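Local coordinates for hypothetical protein PA3499 (Pseudomonas aeruginosa, PDB 2IG8) that is of unknown function but belongs to the YjgF-like family of small trimeric alpha/beta proteins, at residues B[12-15]-B[21-24]; B[59-64]-B[99-104]. All blocks are in the same frame, centred on the assembly; numbering follows the deposited sequence.

Interaction 1. Residues B[12-15]-B[21-24]; sequences LPDL and SNAL
The carboxylate of D14 takes hold of the backbone of 21-24 just where the chain enters strand 23-26. The direct hydrogen bond runs from N22 N to D14 OD1 at 2.7 Å, with an N-H...O angle of 159°, and it uses the syn lone pair of OD1, the side facing OD2. The first torsion of D14 sets CG beside its own backbone N (chi1 -71°), which sends the carboxylate across the gap between the two segments.

One residue further on, water 1 accepts a hydrogen bond from A23 N at 3.0 Å. The same water lies beside D14 OD2, but so close that its bond there is doubtful, and a solvent bridge from the carboxylate to A23 is therefore only probable. Nearby R6 adds a long, weak ion pair to OD1.

D14 also makes van der Waals contact with S21, its OD1 lying 3.5 Å from S21 CA. The side chains of D14 and N22 run antiparallel alongside each other, their carboxylate and amide planes 41° apart. L12 directs its CB toward N22 but carries its isobutyl end to K63 and L67 of helix 53-70. S21 turns away, its OG bonded to the carbonyl of F108 of the second subunit.

The arrangement is a surface contact between side chain and main chain, in which an aspartate of the connection between two antiparallel neighbours, strands 4-6 and 23-26, accepts a hydrogen bond from the N22 main-chain nitrogen just before the second strand, in the N-terminal part of the YjgF-like fold.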
# COMPACT_ATOMS: atom_id res chain seq x y z
N LEU B 12 -21.30 -8.18 3.84
CA LEU B 12 -20.14 -7.62 4.51
C LEU B 12 -20.57 -6.47 5.38
O LEU B 12 -20.23 -5.32 5.10
CB LEU B 12 -19.12 -7.14 3.47
CG LEU B 12 -18.56 -8.28 2.64
CD1 LEU B 12 -17.58 -7.73 1.64
CD2 LEU B 12 -17.90 -9.30 3.56
N PRO B 13 -21.29 -6.78 6.46
CA PRO B 13 -21.79 -5.70 7.27
C PRO B 13 -20.64 -4.94 7.90
O PRO B 13 -19.70 -5.54 8.41
CB PRO B 13 -22.60 -6.41 8.36
CG PRO B 13 -22.05 -7.81 8.42
CD PRO B 13 -21.63 -8.11 7.02
N ASP B 14 -20.71 -3.63 7.83
CA ASP B 14 -19.90 -2.83 8.71
C ASP B 14 -20.54 -2.99 10.07
O ASP B 14 -21.74 -2.77 10.22
CB ASP B 14 -19.84 -1.39 8.23
CG ASP B 14 -19.01 -1.24 6.96
OD1 ASP B 14 -17.79 -1.04 7.09
OD2 ASP B 14 -19.56 -1.43 5.85
N LEU B 15 -19.76 -3.43 11.05
CA LEU B 15 -20.30 -3.63 12.37
C LEU B 15 -19.91 -2.40 13.20
O LEU B 15 -18.74 -2.03 13.24
CB LEU B 15 -19.78 -4.94 12.94
CG LEU B 15 -20.15 -6.14 12.03
CD1 LEU B 15 -19.46 -7.40 12.43
CD2 LEU B 15 -21.68 -6.34 11.99
N SER B 21 -14.28 1.62 7.52
CA SER B 21 -15.35 1.36 6.58
C SER B 21 -14.89 0.32 5.58
O SER B 21 -13.77 0.42 5.03
CB SER B 21 -15.74 2.64 5.82
OG SER B 21 -16.28 3.61 6.70
N ASN B 22 -15.72 -0.68 5.32
CA ASN B 22 -15.36 -1.73 4.35
C ASN B 22 -15.13 -1.14 2.96
O ASN B 22 -14.16 -1.50 2.29
CB ASN B 22 -16.42 -2.85 4.29
CG ASN B 22 -16.33 -3.81 5.46
OD1 ASN B 22 -17.31 -4.46 5.84
ND2 ASN B 22 -15.15 -3.89 6.06
N ALA B 23 -16.01 -0.24 2.54
CA ALA B 23 -15.85 0.41 1.24
C ALA B 23 -16.40 1.85 1.21
O ALA B 23 -17.47 2.15 1.76
CB ALA B 23 -16.49 -0.45 0.14
N LEU B 24 -15.65 2.74 0.57
CA LEU B 24 -16.04 4.14 0.39
C LEU B 24 -15.84 4.46 -1.07
O LEU B 24 -14.74 4.27 -1.59
CB LEU B 24 -15.16 5.09 1.21
CG LEU B 24 -15.13 4.94 2.74
CD1 LEU B 24 -14.00 5.77 3.28
CD2 LEU B 24 -16.44 5.36 3.35
O HOH W 1 -18.64 -0.06 3.96

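Interaction 2. Residues B[59-64]-B[99-104]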
# COMPACT_ATOMS: atom_id res chain seq x y z
N VAL B 59 -12.28 -16.74 -1.70
CA VAL B 59 -13.25 -16.12 -0.81
C VAL B 59 -12.99 -14.62 -0.71
O VAL B 59 -13.94 -13.84 -0.79
CB VAL B 59 -13.25 -16.77 0.61
CG1 VAL B 59 -14.03 -15.90 1.62
CG2 VAL B 59 -13.78 -18.23 0.53
N VAL B 60 -11.72 -14.24 -0.55
CA VAL B 60 -11.32 -12.84 -0.46
C VAL B 60 -11.71 -12.09 -1.72
O VAL B 60 -12.37 -11.06 -1.64
CB VAL B 60 -9.80 -12.68 -0.18
CG1 VAL B 60 -9.33 -11.20 -0.39
CG2 VAL B 60 -9.48 -13.12 1.25
N LEU B 61 -11.33 -12.63 -2.89
CA LEU B 61 -11.70 -12.01 -4.16
C LEU B 61 -13.23 -11.92 -4.35
O LEU B 61 -13.73 -10.91 -4.83
CB LEU B 61 -11.00 -12.71 -5.36
CG LEU B 61 -9.46 -12.55 -5.39
CD1 LEU B 61 -8.80 -13.53 -6.39
CD2 LEU B 61 -9.06 -11.06 -5.70
N GLY B 62 -13.98 -12.94 -3.91
CA GLY B 62 -15.46 -12.86 -3.85
C GLY B 62 -15.99 -11.71 -3.00
O GLY B 62 -16.99 -11.08 -3.36
N LYS B 63 -15.34 -11.43 -1.88
CA LYS B 63 -15.71 -10.29 -1.05
C LYS B 63 -15.47 -8.95 -1.78
O LYS B 63 -16.35 -8.08 -1.81
CB LYS B 63 -14.98 -10.32 0.29
CG LYS B 63 -15.49 -11.45 1.19
CD LYS B 63 -14.90 -11.40 2.60
CE LYS B 63 -15.46 -12.55 3.42
NZ LYS B 63 -14.91 -12.54 4.73
N VAL B 64 -14.29 -8.82 -2.38
CA VAL B 64 -13.99 -7.66 -3.22
C VAL B 64 -15.07 -7.47 -4.30
O VAL B 64 -15.57 -6.36 -4.49
CB VAL B 64 -12.59 -7.79 -3.85
CG1 VAL B 64 -12.35 -6.68 -4.90
CG2 VAL B 64 -11.52 -7.78 -2.73
N GLN B 99 -6.09 -16.59 -11.60
CA GLN B 99 -6.39 -17.10 -12.95
C GLN B 99 -7.86 -17.48 -13.04
O GLN B 99 -8.53 -17.22 -14.04
CB GLN B 99 -5.51 -18.30 -13.30
CG GLN B 99 -4.04 -17.91 -13.52
CD GLN B 99 -3.77 -17.23 -14.85
OE1 GLN B 99 -4.62 -17.16 -15.73
NE2 GLN B 99 -2.56 -16.70 -14.99
N GLU B 100 -8.40 -18.07 -11.98
CA GLU B 100 -9.80 -18.50 -12.00
C GLU B 100 -10.76 -17.33 -11.90
O GLU B 100 -11.72 -17.25 -12.65
CB GLU B 100 -10.05 -19.57 -10.92
CG GLU B 100 -9.27 -20.82 -11.21
CD GLU B 100 -9.28 -21.86 -10.08
OE1 GLU B 100 -9.77 -21.57 -8.96
OE2 GLU B 100 -8.76 -22.97 -10.35
N PHE B 101 -10.48 -16.40 -10.99
CA PHE B 101 -11.32 -15.23 -10.75
C PHE B 101 -11.38 -14.31 -11.96
O PHE B 101 -12.43 -13.76 -12.29
CB PHE B 101 -10.77 -14.47 -9.54
CG PHE B 101 -11.63 -13.30 -9.08
CD1 PHE B 101 -12.83 -13.51 -8.43
CD2 PHE B 101 -11.21 -12.01 -9.27
CE1 PHE B 101 -13.60 -12.45 -8.00
CE2 PHE B 101 -11.97 -10.93 -8.81
CZ PHE B 101 -13.17 -11.17 -8.17
N PHE B 102 -10.24 -14.17 -12.64
CA PHE B 102 -10.16 -13.38 -13.84
C PHE B 102 -10.23 -14.22 -15.12
O PHE B 102 -9.66 -13.85 -16.15
CB PHE B 102 -8.85 -12.57 -13.80
CG PHE B 102 -8.82 -11.52 -12.72
CD1 PHE B 102 -9.63 -10.40 -12.83
CD2 PHE B 102 -7.98 -11.64 -11.62
CE1 PHE B 102 -9.62 -9.40 -11.85
CE2 PHE B 102 -7.98 -10.63 -10.59
CZ PHE B 102 -8.79 -9.52 -10.73
N ALA B 103 -10.95 -15.34 -15.07
CA ALA B 103 -11.08 -16.22 -16.26
C ALA B 103 -11.66 -15.49 -17.48
O ALA B 103 -11.43 -15.91 -18.61
CB ALA B 103 -11.91 -17.44 -15.94
N GLY B 104 -12.44 -14.43 -17.25
CA GLY B 104 -13.08 -13.67 -18.31
C GLY B 104 -12.26 -12.57 -18.94
O GLY B 104 -12.77 -11.88 -19.81
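L61 and F101 join the two helices, 53-70 and 91-101, that lie on one face of the mixed sheet in this YjgF-like alpha/beta fold. The contact is apolar and small, burying 175 Å² in all, and it sits at the C-terminal end of the second helix.

Within 99-104, Q99 packs on D17 of the third subunit, whereas E100 OE1 is hydrogen-bonded to H54, near the beginning of the same helix that carries L61. This polar link supplements the apolar contact between the helices.

F101 follows and carries the contact. Its CG is anti to the backbone N (chi1 -174°), an orientation that extends the ring from the helix end toward 59-64. L61 lies over one face: its CB stands 3.6 Å from the ring centroid and 8° off the normal, a CH-pi contact almost directly above the centre. The isobutyl group reaches back along the phenylalanine, bringing L61 CD1 to 3.8 Å from F101 CB. Beyond the ring face, F101 also packs on V75 and L78, while L61 rests on I128 of strand 126-133, so both side chains link the helical layer to the sheet or its adjoining loop.

F102, the first residue to leave helical backbone angles, turns its ring to P109, L78 and L81. Its CE2 meets the edge of the F101 ring in plane, and F101 CD2 lies 3.7 Å above the centre of the F102 ring, so the edge of the F101 ring stands over the F102 face. At the para position of its ring, F101 CZ comes 3.4 Å from L61 O.

Interaction 1 is complete before the first residue of interaction 2 along the chain; their centres lie about 19 Å apart, across the middle of the chain. Helix 53-70 connects them: K63, one helical residue beyond G62, has its carbonyl O at 3.7 Å from L12 CD1, a packing contact between the 12-15 loop and the helix. That helix is therefore bordered by the loop before strand 23-26 on one flank and by helix 91-101 on another. The shared sheet, to which strand 23-26 belongs, lies beneath both helices. From the same segments, S21 and Q99 reach different neighbouring subunits of the trimer.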